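Local coordinates for protein ATP-dependent DNA helicase PIF1 (Candida albicans, PDB 7OTJ) that hydrolyses ATP to move 5'-3' along single-stranded DNA and unwind duplexes, and probably resolves G-quadruplexes to safeguard nuclear and mitochondrial genome stability, at residues A[147-151]-A[452-456]; A[55-59]-A[108-112]. All blocks are in the same frame, centred on the assembly; numbering follows the deposited sequence.

Contact 1: A[147-151]-A[452-456]. With ALF (tetrafluoroaluminate ion), chain F; nucleotides of chain C.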
ATOM      1  N   GLN A 147      12.016  -0.171  -8.094  1.00 43.57           N
ATOM      2  CA  GLN A 147      11.176  -0.942  -7.193  1.00 45.42           C
ATOM      3  C   GLN A 147      10.160  -1.722  -8.033  1.00 40.74           C
ATOM      4  O   GLN A 147      10.327  -1.876  -9.245  1.00 52.21           O
ATOM      5  CB  GLN A 147      10.579  -0.016  -6.134  1.00 45.57           C
ATOM      6  CG  GLN A 147      11.674   0.659  -5.278  1.00 43.62           C
ATOM      7  CD  GLN A 147      11.158   1.300  -3.999  1.00 42.56           C
ATOM      8  OE1 GLN A 147      10.106   0.931  -3.484  1.00 38.53           O
ATOM      9  NE2 GLN A 147      11.908   2.263  -3.478  1.00 36.23           N
ATOM     10  N   LEU A 148       9.165  -2.318  -7.389  1.00 38.27           N
ATOM     11  CA  LEU A 148       8.348  -3.325  -8.058  1.00 46.02           C
ATOM     12  C   LEU A 148       7.658  -2.761  -9.301  1.00 44.19           C
ATOM     13  O   LEU A 148       7.115  -1.651  -9.255  1.00 46.47           O
ATOM     14  CB  LEU A 148       7.327  -3.896  -7.075  1.00 42.36           C
ATOM     15  CG  LEU A 148       8.001  -4.880  -6.109  1.00 45.62           C
ATOM     16  CD1 LEU A 148       7.163  -5.172  -4.872  1.00 39.28           C
ATOM     17  CD2 LEU A 148       8.338  -6.169  -6.847  1.00 41.43           C
ATOM     18  N   PRO A 149       7.679  -3.480 -10.423  1.00 40.48           N
ATOM     19  CA  PRO A 149       6.990  -3.022 -11.634  1.00 48.11           C
ATOM     20  C   PRO A 149       5.496  -3.261 -11.524  1.00 46.96           C
ATOM     21  O   PRO A 149       5.036  -3.868 -10.546  1.00 52.63           O
ATOM     22  CB  PRO A 149       7.616  -3.899 -12.728  1.00 49.40           C
ATOM     23  CG  PRO A 149       7.909  -5.176 -12.021  1.00 45.12           C
ATOM     24  CD  PRO A 149       8.374  -4.758 -10.647  1.00 49.56           C
ATOM     25  N   PRO A 150       4.700  -2.775 -12.479  1.00 50.35           N
ATOM     26  CA  PRO A 150       3.265  -3.096 -12.469  1.00 56.10           C
ATOM     27  C   PRO A 150       3.034  -4.600 -12.511  1.00 43.00           C
ATOM     28  O   PRO A 150       3.751  -5.334 -13.190  1.00 54.18           O
ATOM     29  CB  PRO A 150       2.735  -2.414 -13.739  1.00 42.17           C
ATOM     30  CG  PRO A 150       3.734  -1.383 -14.070  1.00 42.98           C
ATOM     31  CD  PRO A 150       5.059  -1.901 -13.611  1.00 52.19           C
ATOM     32  N   VAL A 151       1.998  -5.050 -11.817  1.00 43.11           N
ATOM     33  CA  VAL A 151       1.701  -6.476 -11.741  1.00 60.25           C
ATOM     34  C   VAL A 151       1.085  -6.937 -13.056  1.00 64.60           C
ATOM     35  O   VAL A 151       0.118  -6.341 -13.548  1.00 62.14           O
ATOM     36  CB  VAL A 151       0.781  -6.779 -10.548  1.00 62.85           C
ATOM     37  CG1 VAL A 151       0.352  -8.240 -10.572  1.00 48.14           C
ATOM     38  CG2 VAL A 151       1.497  -6.451  -9.236  1.00 46.18           C
ATOM     39  N   ILE A 452       5.987  -8.848   0.049  1.00 44.26           N
ATOM     40  CA  ILE A 452       6.943  -7.809  -0.321  1.00 44.21           C
ATOM     41  C   ILE A 452       6.240  -6.701  -1.091  1.00 43.70           C
ATOM     42  O   ILE A 452       6.558  -5.516  -0.925  1.00 44.00           O
ATOM     43  CB  ILE A 452       8.114  -8.410  -1.117  1.00 40.22           C
ATOM     44  CG1 ILE A 452       8.913  -9.365  -0.224  1.00 49.29           C
ATOM     45  CG2 ILE A 452       9.014  -7.310  -1.666  1.00 39.97           C
ATOM     46  CD1 ILE A 452       9.977 -10.143  -0.945  1.00 41.75           C
ATOM     47  N   HIS A 453       5.267  -7.066  -1.936  1.00 43.72           N
ATOM     48  CA  HIS A 453       4.522  -6.067  -2.696  1.00 42.54           C
ATOM     49  C   HIS A 453       3.864  -5.054  -1.770  1.00 43.74           C
ATOM     50  O   HIS A 453       4.046  -3.841  -1.931  1.00 46.48           O
ATOM     51  CB  HIS A 453       3.473  -6.753  -3.574  1.00 44.99           C
ATOM     52  CG  HIS A 453       3.966  -7.102  -4.942  1.00 44.74           C
ATOM     53  ND1 HIS A 453       4.763  -8.202  -5.191  1.00 51.37           N
ATOM     54  CD2 HIS A 453       3.781  -6.493  -6.136  1.00 39.39           C
ATOM     55  CE1 HIS A 453       5.044  -8.255  -6.481  1.00 50.90           C
ATOM     56  NE2 HIS A 453       4.460  -7.228  -7.076  1.00 49.30           N
ATOM     57  N   LYS A 454       3.161  -5.536  -0.745  1.00 47.28           N
ATOM     58  CA  LYS A 454       2.461  -4.643   0.165  1.00 45.70           C
ATOM     59  C   LYS A 454       3.402  -3.967   1.152  1.00 45.12           C
ATOM     60  O   LYS A 454       3.013  -2.978   1.779  1.00 51.36           O
ATOM     61  CB  LYS A 454       1.363  -5.406   0.920  1.00 48.02           C
ATOM     62  CG  LYS A 454       0.160  -5.802   0.052  1.00 56.09           C
ATOM     63  CD  LYS A 454      -0.906  -6.582   0.831  1.00 61.45           C
ATOM     64  CE  LYS A 454      -1.323  -5.859   2.112  1.00 78.27           C
ATOM     65  NZ  LYS A 454      -2.243  -6.655   2.984  1.00 74.53           N
ATOM     66  N   SER A 455       4.632  -4.460   1.299  1.00 49.20           N
ATOM     67  CA  SER A 455       5.593  -3.747   2.129  1.00 47.89           C
ATOM     68  C   SER A 455       6.142  -2.505   1.448  1.00 44.02           C
ATOM     69  O   SER A 455       6.622  -1.603   2.143  1.00 46.20           O
ATOM     70  CB  SER A 455       6.768  -4.653   2.507  1.00 43.36           C
ATOM     71  OG  SER A 455       7.585  -4.922   1.377  1.00 44.29           O
ATOM     72  N   GLN A 456       6.078  -2.430   0.118  1.00 41.46           N
ATOM     73  CA  GLN A 456       6.691  -1.316  -0.590  1.00 43.44           C
ATOM     74  C   GLN A 456       6.082   0.002  -0.124  1.00 47.56           C
ATOM     75  O   GLN A 456       4.877   0.232  -0.274  1.00 43.24           O
ATOM     76  CB  GLN A 456       6.542  -1.489  -2.099  1.00 39.03           C
ATOM     77  CG  GLN A 456       7.266  -0.409  -2.890  1.00 38.80           C
ATOM     78  CD  GLN A 456       7.345  -0.713  -4.373  1.00 39.00           C
ATOM     79  OE1 GLN A 456       7.663  -1.829  -4.775  1.00 46.80           O
ATOM     80  NE2 GLN A 456       7.063   0.286  -5.196  1.00 45.46           N
TER
HETATM   81 AL   ALF F1002      10.099   3.807  -0.308  1.00 47.52          AL
HETATM   82  F1  ALF F1002       8.554   4.535  -0.812  1.00 46.36           F
HETATM   83  F2  ALF F1002      11.644   3.076   0.212  1.00 48.45           F
HETATM   84  F3  ALF F1002      10.848   4.502  -1.772  1.00 39.66           F
HETATM   85  F4  ALF F1002       9.382   3.174   1.200  1.00 43.25           F
ATOM     86  P    DT C   2       0.912 -14.682  -5.535  1.00 59.82           P
ATOM     87  OP1  DT C   2       1.564 -15.421  -4.429  1.00 71.41           O
ATOM     88  OP2  DT C   2      -0.439 -15.069  -6.001  1.00 68.46           O
ATOM     89  O5'  DT C   2       0.899 -13.135  -5.132  1.00 60.58           O
ATOM     90  C5'  DT C   2       2.036 -12.551  -4.502  1.00 60.57           C
ATOM     91  C4'  DT C   2       2.309 -11.158  -5.042  1.00 51.42           C
ATOM     92  O4'  DT C   2       2.839 -11.265  -6.376  1.00 59.91           O
ATOM     93  C3'  DT C   2       1.083 -10.262  -5.124  1.00 51.83           C
ATOM     94  O3'  DT C   2       1.046  -9.428  -3.984  1.00 49.80           O
ATOM     95  C2'  DT C   2       1.288  -9.446  -6.406  1.00 52.62           C
ATOM     96  C1'  DT C   2       2.279 -10.275  -7.224  1.00 61.82           C
ATOM     97  N1   DT C   2       1.675 -10.961  -8.412  1.00 52.67           N
ATOM     98  C2   DT C   2       2.309 -10.871  -9.632  1.00 61.84           C
ATOM     99  O2   DT C   2       3.335 -10.233  -9.807  1.00 63.43           O
ATOM    100  N3   DT C   2       1.689 -11.544 -10.653  1.00 54.52           N
ATOM    101  C4   DT C   2       0.531 -12.294 -10.573  1.00 56.24           C
ATOM    102  O4   DT C   2       0.051 -12.863 -11.550  1.00 61.04           O
ATOM    103  C5   DT C   2      -0.074 -12.360  -9.263  1.00 56.10           C
ATOM    104  C7   DT C   2      -1.335 -13.147  -9.055  1.00 61.11           C
ATOM    105  C6   DT C   2       0.522 -11.701  -8.257  1.00 54.35           C
ATOM    106  P    DT C   3      -0.339  -9.153  -3.225  1.00 55.63           P
ATOM    107  OP1  DT C   3      -0.015  -8.790  -1.823  1.00 49.90           O
ATOM    108  OP2  DT C   3      -1.235 -10.300  -3.505  1.00 56.61           O
ATOM    109  O5'  DT C   3      -0.935  -7.867  -3.979  1.00 57.84           O
ATOM    110  C5'  DT C   3      -0.195  -6.654  -3.989  1.00 53.60           C
ATOM    111  C4'  DT C   3      -0.706  -5.680  -5.048  1.00 54.41           C
ATOM    112  O4'  DT C   3      -0.501  -6.233  -6.363  1.00 62.65           O
ATOM    113  C3'  DT C   3      -2.184  -5.352  -4.978  1.00 54.98           C
ATOM    114  O3'  DT C   3      -2.389  -4.261  -4.099  1.00 47.27           O
ATOM    115  C2'  DT C   3      -2.517  -4.968  -6.422  1.00 56.62           C
ATOM    116  C1'  DT C   3      -1.534  -5.806  -7.237  1.00 64.12           C
ATOM    117  N1   DT C   3      -2.136  -7.014  -7.860  1.00 67.80           N
ATOM    118  C2   DT C   3      -2.621  -6.939  -9.142  1.00 66.92           C
ATOM    119  O2   DT C   3      -2.603  -5.917  -9.800  1.00 60.18           O
ATOM    120  N3   DT C   3      -3.137  -8.115  -9.628  1.00 67.37           N
ATOM    121  C4   DT C   3      -3.204  -9.336  -8.967  1.00 68.84           C
ATOM    122  O4   DT C   3      -3.687 -10.343  -9.480  1.00 69.44           O
ATOM    123  C5   DT C   3      -2.670  -9.340  -7.625  1.00 73.19           C
ATOM    124  C7   DT C   3      -2.687 -10.600  -6.806  1.00 65.44           C
ATOM    125  C6   DT C   3      -2.164  -8.195  -7.147  1.00 72.19           C
TER
HETATM  126  O   HOH W   1       5.142  -6.543  -9.324  1.00 47.37           O
HETATM  127  O   HOH W   2       9.191   2.001  -1.644  1.00 42.46           O
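NE2 of Q456 is gripped by two hydrogen-bond partners, E108 and S110, while the other end of the same amide reaches across the contact, where OE1 accepts the backbone N of L148 at 3.1 Å. This cleft between the two RecA-like domains of a superfamily 1 helicase brings together loop 147-151, from the GD-x-x-QLPPV signature (motif III), and the short helix 452-455 with the residue that follows it (motif V). The bond is moderately bent, with an N-H...O angle of 153°, and the donor stands somewhat out of the carbonyl plane. CG of Q456 lies anti to the backbone N and the chain runs extended beyond it, which carries the amide up to the loop. With NE2 and OE1 both engaged, the amide is fixed against rotation.

Q147 passes obliquely beside Q456, its own amide turned 73° from that of its neighbour, and OE1 of Q147 rests 3.2 Å from CG of Q456. NE2 of Q147 donates to F3 of the tetrafluoroaluminate at 3.0 Å and also bonds to D144, so the loop touches the phosphate-mimicking ion through Q147 at one end and the DNA through V151 at the other.

On the DNA side the imidazole of H453 is sandwiched. L148 CD1 sits 3.8 Å from the ring centroid, only 10° off the normal, a CH-pi contact; the sugar of DT2 of chain C covers the opposite face. V151 straddles neighbouring nucleotides: its CG1 touches base atom C2 of DT2 of chain C at 3.4 Å, and its CG2 meets the sugar oxygen O4' of DT3 of chain C at 3.5 Å.

Contact 2: A[55-59]-A[108-112]. With nucleotides of chain C.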
ATOM      1  N   SER A  55      -0.379   3.347  -5.595  1.00 46.05           N
ATOM      2  CA  SER A  55      -0.663   2.172  -6.412  1.00 37.15           C
ATOM      3  C   SER A  55      -1.266   1.034  -5.597  1.00 43.55           C
ATOM      4  O   SER A  55      -2.003   0.210  -6.148  1.00 44.05           O
ATOM      5  CB  SER A  55       0.609   1.694  -7.105  1.00 40.66           C
ATOM      6  OG  SER A  55       1.637   1.475  -6.155  1.00 54.41           O
ATOM      7  N   THR A  56      -0.926   0.926  -4.313  1.00 42.07           N
ATOM      8  CA  THR A  56      -1.476  -0.117  -3.459  1.00 39.15           C
ATOM      9  C   THR A  56      -2.208   0.499  -2.271  1.00 46.20           C
ATOM     10  O   THR A  56      -1.992   1.661  -1.911  1.00 43.56           O
ATOM     11  CB  THR A  56      -0.377  -1.059  -2.949  1.00 38.55           C
ATOM     12  OG1 THR A  56       0.545  -0.321  -2.138  1.00 50.82           O
ATOM     13  CG2 THR A  56       0.370  -1.681  -4.107  1.00 38.47           C
ATOM     14  N   GLY A  57      -3.049  -0.318  -1.630  1.00 45.95           N
ATOM     15  CA  GLY A  57      -3.846   0.185  -0.524  1.00 40.71           C
ATOM     16  C   GLY A  57      -2.998   0.614   0.658  1.00 46.08           C
ATOM     17  O   GLY A  57      -3.210   1.684   1.233  1.00 43.54           O
ATOM     18  N   LEU A  58      -2.011  -0.208   1.023  1.00 47.59           N
ATOM     19  CA  LEU A  58      -1.189   0.100   2.186  1.00 44.47           C
ATOM     20  C   LEU A  58      -0.304   1.316   1.931  1.00 43.79           C
ATOM     21  O   LEU A  58      -0.113   2.149   2.825  1.00 47.04           O
ATOM     22  CB  LEU A  58      -0.348  -1.122   2.557  1.00 57.22           C
ATOM     23  CG  LEU A  58      -0.009  -1.324   4.031  1.00 57.50           C
ATOM     24  CD1 LEU A  58      -1.259  -1.192   4.886  1.00 53.43           C
ATOM     25  CD2 LEU A  58       0.631  -2.688   4.227  1.00 55.60           C
ATOM     26  N   ALA A  59       0.216   1.457   0.708  1.00 38.33           N
ATOM     27  CA  ALA A  59       1.003   2.641   0.382  1.00 41.33           C
ATOM     28  C   ALA A  59       0.153   3.901   0.333  1.00 44.86           C
ATOM     29  O   ALA A  59       0.689   5.002   0.498  1.00 49.26           O
ATOM     30  CB  ALA A  59       1.725   2.459  -0.951  1.00 36.80           C
ATOM     31  N   GLU A 108       4.167   5.691  -5.137  1.00 47.43           N
ATOM     32  CA  GLU A 108       4.547   4.369  -5.623  1.00 42.69           C
ATOM     33  C   GLU A 108       4.128   4.179  -7.081  1.00 44.45           C
ATOM     34  O   GLU A 108       3.433   3.231  -7.449  1.00 49.52           O
ATOM     35  CB  GLU A 108       3.964   3.275  -4.726  1.00 42.26           C
ATOM     36  CG  GLU A 108       4.474   3.318  -3.293  1.00 48.69           C
ATOM     37  CD  GLU A 108       5.967   3.006  -3.171  1.00 45.39           C
ATOM     38  OE1 GLU A 108       6.494   3.084  -2.041  1.00 43.65           O
ATOM     39  OE2 GLU A 108       6.614   2.682  -4.192  1.00 42.46           O
ATOM     40  N   ILE A 109       4.586   5.112  -7.917  1.00 41.58           N
ATOM     41  CA  ILE A 109       4.219   5.127  -9.322  1.00 41.14           C
ATOM     42  C   ILE A 109       4.750   3.909 -10.066  1.00 46.56           C
ATOM     43  O   ILE A 109       4.244   3.584 -11.151  1.00 43.76           O
ATOM     44  CB  ILE A 109       4.737   6.439  -9.948  1.00 42.29           C
ATOM     45  CG1 ILE A 109       4.108   6.691 -11.320  1.00 40.00           C
ATOM     46  CG2 ILE A 109       6.252   6.424 -10.017  1.00 43.54           C
ATOM     47  CD1 ILE A 109       2.630   6.958 -11.267  1.00 36.60           C
ATOM     48  N   SER A 110       5.735   3.202  -9.496  1.00 44.11           N
ATOM     49  CA  SER A 110       6.372   2.109 -10.229  1.00 38.25           C
ATOM     50  C   SER A 110       5.391   0.991 -10.540  1.00 37.75           C
ATOM     51  O   SER A 110       5.493   0.355 -11.595  1.00 40.99           O
ATOM     52  CB  SER A 110       7.572   1.562  -9.447  1.00 43.05           C
ATOM     53  OG  SER A 110       7.179   0.793  -8.323  1.00 44.17           O
ATOM     54  N   MET A 111       4.405   0.779  -9.672  1.00 37.93           N
ATOM     55  CA  MET A 111       3.425  -0.287  -9.832  1.00 42.52           C
ATOM     56  C   MET A 111       2.191   0.158 -10.609  1.00 49.26           C
ATOM     57  O   MET A 111       1.234  -0.614 -10.718  1.00 49.88           O
ATOM     58  CB  MET A 111       3.009  -0.845  -8.461  1.00 39.11           C
ATOM     59  CG  MET A 111       4.010  -1.841  -7.860  1.00 45.33           C
ATOM     60  SD  MET A 111       3.584  -2.562  -6.246  1.00 49.89           S
ATOM     61  CE  MET A 111       3.830  -1.169  -5.162  1.00 40.17           C
ATOM     62  N   VAL A 112       2.178   1.385 -11.132  1.00 48.04           N
ATOM     63  CA  VAL A 112       1.070   1.861 -11.954  1.00 42.97           C
ATOM     64  C   VAL A 112       1.342   1.510 -13.410  1.00 43.52           C
ATOM     65  O   VAL A 112       2.385   1.878 -13.962  1.00 49.15           O
ATOM     66  CB  VAL A 112       0.858   3.372 -11.786  1.00 42.00           C
ATOM     67  CG1 VAL A 112      -0.297   3.822 -12.667  1.00 42.59           C
ATOM     68  CG2 VAL A 112       0.595   3.711 -10.331  1.00 39.28           C
TER
ATOM     69  P    DT C   4      -3.826  -4.042  -3.418  1.00 52.73           P
ATOM     70  OP1  DT C   4      -3.724  -2.925  -2.448  1.00 44.71           O
ATOM     71  OP2  DT C   4      -4.301  -5.375  -2.988  1.00 51.47           O
ATOM     72  O5'  DT C   4      -4.745  -3.518  -4.619  1.00 51.97           O
ATOM     73  C5'  DT C   4      -4.507  -2.229  -5.155  1.00 45.44           C
ATOM     74  C4'  DT C   4      -5.319  -1.992  -6.415  1.00 47.83           C
ATOM     75  O4'  DT C   4      -4.831  -2.830  -7.483  1.00 53.51           O
ATOM     76  C3'  DT C   4      -6.790  -2.329  -6.300  1.00 43.48           C
ATOM     77  O3'  DT C   4      -7.470  -1.241  -5.728  1.00 48.86           O
ATOM     78  C2'  DT C   4      -7.178  -2.533  -7.764  1.00 44.50           C
ATOM     79  C1'  DT C   4      -5.904  -3.146  -8.357  1.00 51.65           C
ATOM     80  N1   DT C   4      -5.972  -4.641  -8.536  1.00 54.18           N
ATOM     81  C2   DT C   4      -6.015  -5.152  -9.808  1.00 52.05           C
ATOM     82  O2   DT C   4      -5.996  -4.456 -10.804  1.00 64.72           O
ATOM     83  N3   DT C   4      -6.080  -6.517  -9.880  1.00 59.87           N
ATOM     84  C4   DT C   4      -6.108  -7.409  -8.829  1.00 60.86           C
ATOM     85  O4   DT C   4      -6.169  -8.619  -9.000  1.00 62.93           O
ATOM     86  C5   DT C   4      -6.060  -6.817  -7.515  1.00 62.83           C
ATOM     87  C7   DT C   4      -6.081  -7.694  -6.297  1.00 53.54           C
ATOM     88  C6   DT C   4      -5.994  -5.474  -7.428  1.00 60.86           C
TER
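S55 OG donates to the backbone O of E108 over 2.8 Å, the polar bond that joins segments 55-59 and 108-112. The hydroxyl approaches at a C=O...O angle of 134° and is slightly tilted from the carbonyl plane. S55 also pairs through its backbone with D107, so its main chain is tied to the last residue of strand 103-107 and its side chain to the residue that follows.

Segment 55-59 makes two further polar bonds, one within itself and one to the DNA. T56 stands at the N-cap of helix 57-61, its OG1 weakly accepting N of A59. Next to it, G57 N points almost straight at a phosphate: the bond to OP1 of DT4 of chain C measures 2.8 Å with an N-H...O angle of 166°. A helix N-terminus offered to the DNA backbone belongs to the T-x-S-T-G sequence (motif Ia) of superfamily 1 helicases, here at the end of strand 50-54 and the start of helix 57-61; segment 108-112 opens on E108, the second acid of the Walker B pair, just after D107 closes strand 103-107.

Apolar contacts fill in around these bonds. M111 runs extended as far as SD and then folds at its last torsion (-72°), which brings CE against T56 CG2 at 3.7 Å, while CB of M111 lies beside the S55 hydroxyl. V112 CG2 meets S55 CB at 3.8 Å. A59 CB touches E108 CG, also at 3.7 Å.

Beyond that methylene the E108 chain bends and leads its carboxylate away from segment 55-59, toward Q456 and the tetrafluoroaluminate, with a magnesium ion about 4 Å from the side chain's nearest atom.

In the fold
Both contacts are buried near the middle of the chain, their centres about 7 Å apart, yet they join different things. Contact 2 is internal to the first RecA-like domain, linking the ends of two adjacent parallel strands, and contact 1 crosses from that domain to the second. Contact 1 rests on glutamine amides and a CH-pi contact to a histidine ring; contact 2 rests on a serine hydroxyl and small apolar groups. They meet directly, since S110 OG also bonds with the backbone O of L148. Each holds, on its short segments, a residue lining the tetrafluoroaluminate site and others that touch the DNA, an arrangement consistent with coupling between nucleotide hydrolysis and strand movement.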